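Local coordinates for mandelate racemase/muconate lactonizing enzyme-like protein (Roseovarius sp. TM1035, PDB 3RCY) that probably acts as a magnesium-dependent enolase-superfamily enzyme of the mandelate racemase and muconate lactonizing type, although its exact reaction and natural substrate are not established, at residues H343-K348 / E372-A377; K28-T31 / I35-W38; T184-S189 / G223-P228; L132-H137 / P142-A147. One frame throughout, in Å; residues are numbered along the deposited sequence.

The four contacts illustrate how packing chemistry follows position in an enolase-superfamily subunit. Contact 3 is a buried contact, joining two neighbouring barrel helices through isoleucine methyls set against the CB atoms of an alanine and a serine. Contacts 1, 2 and 4 are partly buried. Contact 2 is the most polar, a hairpin of the N-terminal domain zipped by backbone bonds, whereas contact 4 packs aromatic rings against a proline in the loop that follows the first barrel strand. Contact 1 again relies on aliphatic touches between short helices. Two pairs meet directly: a salt bridge from Glu372 to Lys28 ties contact 1 to contact 2, and Leu188 packs on Thr145 between contacts 3 and 4.

Contact 1: H343-K348 / E372-A377; sequences HDALIK and EALARA
Leu374 reaches past the side chains of the facing helix to its backbone: its CD2 lies 3.9 Å from the N of Leu346, and the same methyl meets CB of Ala345 at 3.7 Å. With CG anti to the backbone N (chi1 -179°), the leucine extends straight out from its helix toward that surface. Leu346 lays its CD1 against CB of Ala375 at 3.8 Å, so each leucine sets one methyl against an alanine of the other segment and no hydrogen bond crosses between residues 343-348 and 372-377. The first helix stops here in a Schellman motif, in which Lys348 takes a positive phi and its N returns to the O of Ala345. In the enolase fold this is where the chain leaving the barrel domain meets the N-terminal domain: Ala375 and Glu372 also touch Ile10 of strand 4-12. On the flank of the second helix, Arg376 grips Glu372 side-on, both NE and NH1 converging on OE2, with NE at 3.0 Å. That oxygen lies almost in the guanidinium plane and receives NE on its anti lone pair, while OE1 is engaged by Lys28, so the carboxylate is probably held fast between two positive charges.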
loop_
_atom_site.group_PDB
_atom_site.type_symbol
_atom_site.label_atom_id
_atom_site.label_comp_id
_atom_site.label_asym_id
_atom_site.label_seq_id
_atom_site.Cartn_x
_atom_site.Cartn_y
_atom_site.Cartn_z
ATOM N N HIS A 343 16.432 5.411 -46.704
ATOM C CA HIS A 343 15.502 6.221 -45.897
ATOM C C HIS A 343 15.257 7.581 -46.548
ATOM O O HIS A 343 14.107 7.994 -46.731
ATOM C CB HIS A 343 16.052 6.476 -44.485
ATOM C CG HIS A 343 15.740 5.400 -43.490
ATOM N ND1 HIS A 343 16.596 4.348 -43.240
ATOM C CD2 HIS A 343 14.693 5.243 -42.643
ATOM C CE1 HIS A 343 16.081 3.579 -42.296
ATOM N NE2 HIS A 343 14.927 4.098 -41.917
ATOM N N ASP A 344 16.344 8.279 -46.877
ATOM C CA ASP A 344 16.247 9.630 -47.437
ATOM C C ASP A 344 15.564 9.639 -48.804
ATOM O O ASP A 344 14.667 10.450 -49.051
ATOM C CB ASP A 344 17.629 10.291 -47.519
ATOM C CG ASP A 344 17.542 11.788 -47.757
ATOM O OD1 ASP A 344 17.187 12.538 -46.820
ATOM O OD2 ASP A 344 17.835 12.221 -48.886
ATOM N N ALA A 345 15.965 8.713 -49.675
ATOM C CA ALA A 345 15.422 8.638 -51.031
ATOM C C ALA A 345 13.936 8.268 -51.065
ATOM O O ALA A 345 13.187 8.756 -51.920
ATOM C CB ALA A 345 16.245 7.664 -51.890
ATOM N N LEU A 346 13.510 7.411 -50.138
ATOM C CA LEU A 346 12.112 6.959 -50.087
ATOM C C LEU A 346 11.123 8.103 -49.842
ATOM O O LEU A 346 9.995 8.068 -50.335
ATOM C CB LEU A 346 11.931 5.862 -49.035
ATOM C CG LEU A 346 10.591 5.120 -49.009
ATOM C CD1 LEU A 346 10.210 4.554 -50.393
ATOM C CD2 LEU A 346 10.621 4.013 -47.956
ATOM N N ILE A 347 11.538 9.113 -49.082
ATOM C CA ILE A 347 10.711 10.312 -48.931
ATOM C C ILE A 347 11.298 11.544 -49.630
ATOM O O ILE A 347 10.922 12.679 -49.322
ATOM C CB ILE A 347 10.345 10.614 -47.452
ATOM C CG1 ILE A 347 11.607 10.858 -46.599
ATOM C CG2 ILE A 347 9.431 9.497 -46.895
ATOM C CD1 ILE A 347 11.320 11.518 -45.232
ATOM N N LYS A 348 12.200 11.300 -50.581
ATOM C CA LYS A 348 12.824 12.345 -51.409
ATOM C C LYS A 348 13.409 13.508 -50.590
ATOM O O LYS A 348 13.250 14.674 -50.945
ATOM C CB LYS A 348 11.849 12.851 -52.492
ATOM C CG LYS A 348 11.265 11.744 -53.372
ATOM C CD LYS A 348 10.519 12.287 -54.586
ATOM C CE LYS A 348 9.931 11.143 -55.417
ATOM N NZ LYS A 348 9.118 11.629 -56.573
ATOM N N GLU A 372 7.170 6.054 -54.616
ATOM C CA GLU A 372 6.482 4.781 -54.796
ATOM C C GLU A 372 7.235 3.842 -55.736
ATOM O O GLU A 372 7.347 2.652 -55.458
ATOM C CB GLU A 372 5.050 4.995 -55.294
ATOM C CG GLU A 372 4.254 3.695 -55.384
ATOM C CD GLU A 372 2.792 3.909 -55.692
ATOM O OE1 GLU A 372 2.283 5.034 -55.485
ATOM O OE2 GLU A 372 2.149 2.936 -56.139
ATOM N N ALA A 373 7.756 4.384 -56.837
ATOM C CA ALA A 373 8.518 3.592 -57.804
ATOM C C ALA A 373 9.746 2.924 -57.164
ATOM O O ALA A 373 10.016 1.746 -57.409
ATOM C CB ALA A 373 8.924 4.448 -59.019
ATOM N N LEU A 374 10.476 3.674 -56.341
ATOM C CA LEU A 374 11.625 3.130 -55.618
ATOM C C LEU A 374 11.229 1.994 -54.664
ATOM O O LEU A 374 11.896 0.954 -54.629
ATOM C CB LEU A 374 12.360 4.235 -54.852
ATOM C CG LEU A 374 13.604 3.841 -54.046
ATOM C CD1 LEU A 374 14.757 3.378 -54.952
ATOM C CD2 LEU A 374 14.043 5.005 -53.170
ATOM N N ALA A 375 10.152 2.188 -53.898
ATOM C CA ALA A 375 9.665 1.142 -52.990
ATOM C C ALA A 375 9.302 -0.133 -53.749
ATOM O O ALA A 375 9.659 -1.234 -53.330
ATOM C CB ALA A 375 8.470 1.634 -52.181
ATOM N N ARG A 376 8.588 0.025 -54.861
ATOM C CA ARG A 376 8.203 -1.113 -55.705
ATOM C C ARG A 376 9.401 -1.771 -56.404
ATOM O O ARG A 376 9.385 -2.976 -56.658
ATOM C CB ARG A 376 7.145 -0.693 -56.728
ATOM C CG ARG A 376 5.829 -0.269 -56.109
ATOM C CD ARG A 376 4.742 -0.138 -57.165
ATOM N NE ARG A 376 3.457 0.228 -56.571
ATOM C CZ ARG A 376 2.640 -0.624 -55.954
ATOM N NH1 ARG A 376 1.494 -0.194 -55.444
ATOM N NH2 ARG A 376 2.969 -1.904 -55.833
ATOM N N ALA A 377 10.437 -0.987 -56.696
ATOM C CA ALA A 377 11.669 -1.523 -57.290
ATOM C C ALA A 377 12.512 -2.270 -56.253
ATOM O O ALA A 377 13.535 -2.876 -56.585
ATOM C CB ALA A 377 12.488 -0.404 -57.948
#

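Contact 2: K28-T31 / I35-W38; sequences KLTT and ITGW
Strands 28-31 and 36-38 run antiparallel, 4.7 Å apart at closest approach with their directions 158° apart, and reciprocal backbone bonds between Leu29 and Gly37 draw them together. This is a beta hairpin, and strand 4-12, pairing with the far edge of strand 24-31, completes the three-stranded antiparallel sheet of the N-terminal domain. The N of Leu29 reaches the O of Gly37 at 2.8 Å, and beyond the next pair the N of Thr31 meets the O of Ile35. Lys28 and Trp38 form a non-hydrogen-bonded pair whose side chains rise on one face of the sheet and cross obliquely. CB of Lys28 sits 3.7 Å from the centroid of the tryptophan six-membered ring, only 3° off its normal, a CH-pi contact. With chi1 at 174° the extended lysine chain leads away from its own N: CG follows over the rim of that face and CD passes beyond it near CZ2, before the ammonium group reaches Glu372. A serine in place of Trp38 would probably leave the lysine methylenes without their flat support and the chain freer to swing from its acidic partner. Thr30 and Thr36 lie side by side on this face, while Leu29 turns to helix 89-110 on the other. At the turn, Thr31 OG1 is hydrogen-bonded to Asp33 OD1 and accepts the N-H of Ile35 through a bent bond, 3.1 Å from N to OG1.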
loop_
_atom_site.group_PDB
_atom_site.type_symbol
_atom_site.label_atom_id
_atom_site.label_comp_id
_atom_site.label_asym_id
_atom_site.label_seq_id
_atom_site.Cartn_x
_atom_site.Cartn_y
_atom_site.Cartn_z
ATOM N N LYS A 28 -0.879 2.935 -48.597
ATOM C CA LYS A 28 -1.259 4.130 -49.320
ATOM C C LYS A 28 -2.780 4.117 -49.417
ATOM O O LYS A 28 -3.369 3.180 -49.961
ATOM C CB LYS A 28 -0.605 4.122 -50.709
ATOM C CG LYS A 28 -1.010 5.251 -51.658
ATOM C CD LYS A 28 -0.713 4.810 -53.105
ATOM C CE LYS A 28 -1.057 5.856 -54.141
ATOM N NZ LYS A 28 -0.550 5.403 -55.479
ATOM N N LEU A 29 -3.409 5.143 -48.854
ATOM C CA LEU A 29 -4.855 5.283 -48.912
ATOM C C LEU A 29 -5.231 6.390 -49.881
ATOM O O LEU A 29 -4.527 7.392 -49.993
ATOM C CB LEU A 29 -5.441 5.587 -47.526
ATOM C CG LEU A 29 -5.286 4.529 -46.430
ATOM C CD1 LEU A 29 -6.010 4.965 -45.165
ATOM C CD2 LEU A 29 -5.805 3.182 -46.898
ATOM N N THR A 30 -6.342 6.195 -50.581
ATOM C CA THR A 30 -6.870 7.207 -51.479
ATOM C C THR A 30 -8.334 7.448 -51.134
ATOM O O THR A 30 -9.092 6.490 -50.917
ATOM C CB THR A 30 -6.746 6.782 -52.964
ATOM O OG1 THR A 30 -5.411 6.330 -53.229
ATOM C CG2 THR A 30 -7.082 7.952 -53.906
ATOM N N THR A 31 -8.719 8.723 -51.075
ATOM C CA THR A 31 -10.109 9.098 -50.826
ATOM C C THR A 31 -10.910 9.063 -52.124
ATOM O O THR A 31 -10.342 8.956 -53.212
ATOM C CB THR A 31 -10.238 10.525 -50.234
ATOM O OG1 THR A 31 -9.841 11.492 -51.219
ATOM C CG2 THR A 31 -9.388 10.675 -48.971
ATOM N N ILE A 35 -7.471 12.369 -52.983
ATOM C CA ILE A 35 -6.377 12.702 -52.059
ATOM C C ILE A 35 -5.689 11.421 -51.586
ATOM O O ILE A 35 -6.346 10.442 -51.240
ATOM C CB ILE A 35 -6.845 13.564 -50.852
ATOM C CG1 ILE A 35 -7.528 14.853 -51.339
ATOM C CG2 ILE A 35 -5.662 13.905 -49.932
ATOM C CD1 ILE A 35 -8.188 15.680 -50.239
ATOM N N THR A 36 -4.363 11.425 -51.581
ATOM C CA THR A 36 -3.618 10.243 -51.163
ATOM C C THR A 36 -2.877 10.498 -49.857
ATOM O O THR A 36 -2.392 11.604 -49.617
ATOM C CB THR A 36 -2.616 9.775 -52.245
ATOM O OG1 THR A 36 -1.680 10.828 -52.515
ATOM C CG2 THR A 36 -3.339 9.393 -53.533
ATOM N N GLY A 37 -2.810 9.466 -49.019
ATOM C CA GLY A 37 -2.079 9.518 -47.763
ATOM C C GLY A 37 -1.239 8.273 -47.582
ATOM O O GLY A 37 -1.633 7.177 -48.003
ATOM N N TRP A 38 -0.077 8.444 -46.962
ATOM C CA TRP A 38 0.842 7.344 -46.718
ATOM C C TRP A 38 1.012 7.078 -45.230
ATOM O O TRP A 38 1.061 8.006 -44.419
ATOM C CB TRP A 38 2.205 7.622 -47.351
ATOM C CG TRP A 38 2.217 7.518 -48.855
ATOM C CD1 TRP A 38 1.896 8.501 -49.751
ATOM C CD2 TRP A 38 2.581 6.368 -49.635
ATOM N NE1 TRP A 38 2.033 8.032 -51.042
ATOM C CE2 TRP A 38 2.452 6.727 -50.998
ATOM C CE3 TRP A 38 2.996 5.067 -49.314
ATOM C CZ2 TRP A 38 2.735 5.837 -52.041
ATOM C CZ3 TRP A 38 3.278 4.178 -50.357
ATOM C CH2 TRP A 38 3.142 4.571 -51.705
#

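Contact 3: T184-S189 / G223-P228; sequences TDISLS and GQAIEP
Ser189, which meets Ile226 across the contact, holds the flat peptide carbonyl of Asp185 from both faces: its N approaches the O of Asp185 from one side of the plane and its OG from the other. The hydroxyl donates at 2.8 Å, tilted 25° from the carbonyl plane, and so satisfies its own polarity within the helix while leaving a hydrocarbon surface to the neighbour. The two helices, 183-200 and 216-226, are successive outer helices of the modified beta/alpha barrel typical of the enolase superfamily, joined along the chain through strand 205-208. Their side chains meet at two apolar points. Ile186 places its CG2 branch 3.6 Å from CB of Ala225, the methyl lying anti to the backbone N while CG1 is turned aside to stand anti to the carbonyl carbon. One turn on, CB of Ser189 approaches CG2 of Ile226 at 4.0 Å. The short side chains of Ser189 and Ala225 allow the backbones to draw near, with CA atoms of Ile186 and Ala225 7.1 Å apart. Beneath them, both Ser189 and Ile226 touch Phe208 of strand 205-208, so the seam between the helices is floored by the barrel wall. Just past helix 216-226, Glu227 forms a salt bridge with Arg254 of a second subunit. Ile226 has CG1 between its backbone N and carbonyl carbon (chi1 62°), so CG2 stands anti to the carbonyl carbon and also lies 4.0 Å from the O of Ser189.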
loop_
_atom_site.group_PDB
_atom_site.type_symbol
_atom_site.label_atom_id
_atom_site.label_comp_id
_atom_site.label_asym_id
_atom_site.label_seq_id
_atom_site.Cartn_x
_atom_site.Cartn_y
_atom_site.Cartn_z
ATOM N N THR A 184 30.855 -11.354 -18.647
ATOM C CA THR A 184 31.379 -10.684 -19.841
ATOM C C THR A 184 30.408 -9.653 -20.435
ATOM O O THR A 184 30.851 -8.643 -20.966
ATOM C CB THR A 184 31.791 -11.690 -20.935
ATOM O OG1 THR A 184 30.711 -12.595 -21.164
ATOM C CG2 THR A 184 33.040 -12.477 -20.511
ATOM N N ASP A 185 29.100 -9.907 -20.344
ATOM C CA ASP A 185 28.079 -8.925 -20.758
ATOM C C ASP A 185 28.144 -7.672 -19.892
ATOM O O ASP A 185 28.021 -6.541 -20.384
ATOM C CB ASP A 185 26.659 -9.516 -20.674
ATOM C CG ASP A 185 26.449 -10.688 -21.619
ATOM O OD1 ASP A 185 27.007 -10.659 -22.728
ATOM O OD2 ASP A 185 25.711 -11.630 -21.260
ATOM N N ILE A 186 28.304 -7.876 -18.589
ATOM C CA ILE A 186 28.409 -6.758 -17.672
ATOM C C ILE A 186 29.691 -5.971 -17.927
ATOM O O ILE A 186 29.635 -4.753 -18.089
ATOM C CB ILE A 186 28.257 -7.189 -16.187
ATOM C CG1 ILE A 186 26.832 -7.715 -15.942
ATOM C CG2 ILE A 186 28.565 -6.003 -15.249
ATOM C CD1 ILE A 186 26.619 -8.406 -14.585
ATOM N N SER A 187 30.834 -6.654 -18.003
ATOM C CA SER A 187 32.107 -5.963 -18.207
ATOM C C SER A 187 32.160 -5.251 -19.556
ATOM O O SER A 187 32.712 -4.154 -19.664
ATOM C CB SER A 187 33.281 -6.926 -18.071
ATOM O OG SER A 187 33.272 -7.538 -16.798
ATOM N N LEU A 188 31.585 -5.872 -20.589
ATOM C CA LEU A 188 31.555 -5.229 -21.907
ATOM C C LEU A 188 30.685 -3.968 -21.877
ATOM O O LEU A 188 31.038 -2.952 -22.473
ATOM C CB LEU A 188 31.071 -6.174 -23.009
ATOM C CG LEU A 188 31.273 -5.651 -24.446
ATOM C CD1 LEU A 188 32.762 -5.469 -24.782
ATOM C CD2 LEU A 188 30.600 -6.556 -25.478
ATOM N N SER A 189 29.554 -4.048 -21.175
ATOM C CA SER A 189 28.654 -2.908 -21.036
ATOM C C SER A 189 29.344 -1.738 -20.337
ATOM O O SER A 189 29.159 -0.590 -20.729
ATOM C CB SER A 189 27.382 -3.298 -20.278
ATOM O OG SER A 189 26.622 -4.226 -21.028
ATOM N N GLY A 223 22.343 -2.902 -14.581
ATOM C CA GLY A 223 22.029 -1.499 -14.331
ATOM C C GLY A 223 22.979 -0.840 -13.349
ATOM O O GLY A 223 23.527 0.222 -13.638
ATOM N N GLN A 224 23.183 -1.466 -12.187
ATOM C CA GLN A 224 24.025 -0.870 -11.157
ATOM C C GLN A 224 25.481 -0.671 -11.618
ATOM O O GLN A 224 26.132 0.297 -11.225
ATOM C CB GLN A 224 23.933 -1.652 -9.832
ATOM C CG GLN A 224 24.651 -2.995 -9.802
ATOM C CD GLN A 224 24.360 -3.770 -8.522
ATOM O OE1 GLN A 224 25.193 -3.829 -7.614
ATOM N NE2 GLN A 224 23.165 -4.349 -8.440
ATOM N N ALA A 225 25.957 -1.569 -12.485
ATOM C CA ALA A 225 27.321 -1.516 -13.016
ATOM C C ALA A 225 27.577 -0.318 -13.935
ATOM O O ALA A 225 28.687 0.201 -13.981
ATOM C CB ALA A 225 27.659 -2.819 -13.738
ATOM N N ILE A 226 26.549 0.122 -14.655
ATOM C CA ILE A 226 26.708 1.204 -15.629
ATOM C C ILE A 226 26.286 2.576 -15.075
ATOM O O ILE A 226 26.487 3.597 -15.729
ATOM C CB ILE A 226 25.981 0.888 -16.977
ATOM C CG1 ILE A 226 24.469 0.728 -16.769
ATOM C CG2 ILE A 226 26.584 -0.368 -17.634
ATOM C CD1 ILE A 226 23.629 0.847 -18.053
ATOM N N GLU A 227 25.715 2.591 -13.869
ATOM C CA GLU A 227 25.375 3.848 -13.166
ATOM C C GLU A 227 26.459 4.946 -13.166
ATOM O O GLU A 227 26.129 6.110 -13.378
ATOM C CB GLU A 227 24.915 3.576 -11.727
ATOM C CG GLU A 227 23.460 3.145 -11.645
ATOM C CD GLU A 227 23.060 2.612 -10.284
ATOM O OE1 GLU A 227 23.795 2.809 -9.288
ATOM O OE2 GLU A 227 21.972 2.011 -10.213
ATOM N N PRO A 228 27.745 4.585 -12.930
ATOM C CA PRO A 228 28.775 5.639 -12.850
ATOM C C PRO A 228 28.971 6.481 -14.122
ATOM O O PRO A 228 29.605 7.534 -14.055
ATOM C CB PRO A 228 30.061 4.855 -12.537
ATOM C CG PRO A 228 29.579 3.587 -11.906
ATOM C CD PRO A 228 28.317 3.257 -12.643
#

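Contact 4: L132-H137 / P142-A147; sequences LYPLPH and PFWTSA
Phe143, whose ring packs on Pro134, also accepts on its backbone O the N-H of Ser146, 3.1 Å from N to O, closing a type I beta turn that brings the chain into the next helix. The contact belongs to the excursion between the first strand of the barrel domain, 126-131, and helix 147-159, which Ser146 N-caps by bonding its OG to the N of Met149. Pro134 covers one face of the phenyl ring, crossing it at about a right angle. Its CG stands 4.0 Å from the ring centroid in a CH-pi contact, 27° off the normal, and comes to 3.6 Å from CD2 of Phe143. A chi1 of 175° swings the phenyl away from its own backbone N and against residues 132-134. Near the plane of the ring, at its edge, the O of Leu132 lies 3.3 Å from CE2. Were the phenyl of Phe143 replaced by an alanine, Pro134 would probably lose its flat partner and the indole of Trp144 the neighbour that steadies it. That indole presents a face to the phenyl rim, with CD2 of Phe143 3.6 Å above its plane. Tyr133 stacks on Trp19, and its side chain is about 10 Å from the bound magnesium ion. At the far rim of the indole, CH2 of Trp144 meets CD of Pro134 at 3.9 Å.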
loop_
_atom_site.group_PDB
_atom_site.type_symbol
_atom_site.label_atom_id
_atom_site.label_comp_id
_atom_site.label_asym_id
_atom_site.label_seq_id
_atom_site.Cartn_x
_atom_site.Cartn_y
_atom_site.Cartn_z
ATOM N N LEU A 132 24.482 3.838 -32.591
ATOM C CA LEU A 132 25.836 3.798 -33.128
ATOM C C LEU A 132 25.942 2.692 -34.178
ATOM O O LEU A 132 25.814 1.507 -33.864
ATOM C CB LEU A 132 26.858 3.572 -32.013
ATOM C CG LEU A 132 26.874 4.661 -30.938
ATOM C CD1 LEU A 132 27.835 4.310 -29.811
ATOM C CD2 LEU A 132 27.228 6.000 -31.577
ATOM N N TYR A 133 26.154 3.094 -35.431
ATOM C CA TYR A 133 26.287 2.140 -36.543
ATOM C C TYR A 133 27.751 2.053 -36.966
ATOM O O TYR A 133 28.512 3.005 -36.738
ATOM C CB TYR A 133 25.424 2.577 -37.732
ATOM C CG TYR A 133 23.935 2.537 -37.460
ATOM C CD1 TYR A 133 23.250 1.322 -37.428
ATOM C CD2 TYR A 133 23.211 3.714 -37.229
ATOM C CE1 TYR A 133 21.880 1.269 -37.177
ATOM C CE2 TYR A 133 21.834 3.677 -36.980
ATOM C CZ TYR A 133 21.180 2.444 -36.953
ATOM O OH TYR A 133 19.831 2.372 -36.711
ATOM N N PRO A 134 28.154 0.918 -37.582
ATOM C CA PRO A 134 29.532 0.793 -38.055
ATOM C C PRO A 134 29.882 1.910 -39.030
ATOM O O PRO A 134 29.067 2.273 -39.887
ATOM C CB PRO A 134 29.546 -0.561 -38.785
ATOM C CG PRO A 134 28.376 -1.305 -38.265
ATOM C CD PRO A 134 27.350 -0.282 -37.890
ATOM N N LEU A 135 31.071 2.472 -38.862
ATOM C CA LEU A 135 31.664 3.368 -39.845
ATOM C C LEU A 135 32.199 2.532 -41.017
ATOM O O LEU A 135 32.288 1.309 -40.902
ATOM C CB LEU A 135 32.771 4.206 -39.186
ATOM C CG LEU A 135 32.288 5.224 -38.137
ATOM C CD1 LEU A 135 33.466 5.974 -37.517
ATOM C CD2 LEU A 135 31.273 6.210 -38.732
ATOM N N PRO A 136 32.543 3.173 -42.151
ATOM C CA PRO A 136 32.933 2.396 -43.352
ATOM C C PRO A 136 34.139 1.456 -43.199
ATOM O O PRO A 136 34.231 0.465 -43.923
ATOM C CB PRO A 136 33.231 3.482 -44.386
ATOM C CG PRO A 136 32.372 4.628 -43.965
ATOM C CD PRO A 136 32.421 4.610 -42.460
ATOM N N HIS A 137 35.043 1.747 -42.268
ATOM C CA HIS A 137 36.214 0.885 -42.040
ATOM C C HIS A 137 35.976 -0.197 -40.974
ATOM O O HIS A 137 36.841 -1.046 -40.746
ATOM C CB HIS A 137 37.429 1.730 -41.659
ATOM C CG HIS A 137 37.311 2.377 -40.313
ATOM N ND1 HIS A 137 36.320 3.287 -40.010
ATOM C CD2 HIS A 137 38.053 2.239 -39.187
ATOM C CE1 HIS A 137 36.461 3.685 -38.758
ATOM N NE2 HIS A 137 37.506 3.065 -38.238
ATOM N N PRO A 142 32.165 -7.844 -36.024
ATOM C CA PRO A 142 32.967 -7.443 -34.852
ATOM C C PRO A 142 32.535 -6.112 -34.214
ATOM O O PRO A 142 32.688 -5.935 -32.999
ATOM C CB PRO A 142 34.385 -7.315 -35.421
ATOM C CG PRO A 142 34.393 -8.213 -36.603
ATOM C CD PRO A 142 33.022 -8.085 -37.201
ATOM N N PHE A 143 31.990 -5.196 -35.016
ATOM C CA PHE A 143 31.569 -3.881 -34.511
ATOM C C PHE A 143 30.650 -3.951 -33.284
ATOM O O PHE A 143 30.801 -3.164 -32.347
ATOM C CB PHE A 143 30.886 -3.060 -35.606
ATOM C CG PHE A 143 30.318 -1.756 -35.114
ATOM C CD1 PHE A 143 31.127 -0.630 -35.017
ATOM C CD2 PHE A 143 28.980 -1.659 -34.729
ATOM C CE1 PHE A 143 30.616 0.574 -34.558
ATOM C CE2 PHE A 143 28.459 -0.461 -34.271
ATOM C CZ PHE A 143 29.280 0.659 -34.182
ATOM N N TRP A 144 29.706 -4.894 -33.295
ATOM C CA TRP A 144 28.667 -4.960 -32.257
ATOM C C TRP A 144 29.181 -5.249 -30.850
ATOM O O TRP A 144 28.518 -4.922 -29.873
ATOM C CB TRP A 144 27.544 -5.935 -32.651
ATOM C CG TRP A 144 26.948 -5.586 -33.981
ATOM C CD1 TRP A 144 26.992 -6.341 -35.123
ATOM C CD2 TRP A 144 26.250 -4.376 -34.326
ATOM N NE1 TRP A 144 26.357 -5.680 -36.149
ATOM C CE2 TRP A 144 25.892 -4.476 -35.689
ATOM C CE3 TRP A 144 25.889 -3.220 -33.614
ATOM C CZ2 TRP A 144 25.197 -3.462 -36.359
ATOM C CZ3 TRP A 144 25.187 -2.215 -34.278
ATOM C CH2 TRP A 144 24.853 -2.345 -35.641
ATOM N N THR A 145 30.362 -5.848 -30.750
ATOM C CA THR A 145 30.982 -6.097 -29.449
ATOM C C THR A 145 32.326 -5.379 -29.259
ATOM O O THR A 145 33.072 -5.692 -28.333
ATOM C CB THR A 145 31.160 -7.607 -29.190
ATOM O OG1 THR A 145 31.856 -8.193 -30.292
ATOM C CG2 THR A 145 29.800 -8.292 -29.021
ATOM N N SER A 146 32.623 -4.418 -30.130
ATOM C CA SER A 146 33.831 -3.610 -30.004
ATOM C C SER A 146 33.553 -2.228 -29.397
ATOM O O SER A 146 32.993 -1.359 -30.067
ATOM C CB SER A 146 34.500 -3.437 -31.369
ATOM O OG SER A 146 35.631 -2.590 -31.253
ATOM N N ALA A 147 33.961 -2.022 -28.144
ATOM C CA ALA A 147 33.824 -0.711 -27.493
ATOM C C ALA A 147 34.634 0.357 -28.220
ATOM O O ALA A 147 34.161 1.474 -28.410
ATOM C CB ALA A 147 34.225 -0.785 -26.020
#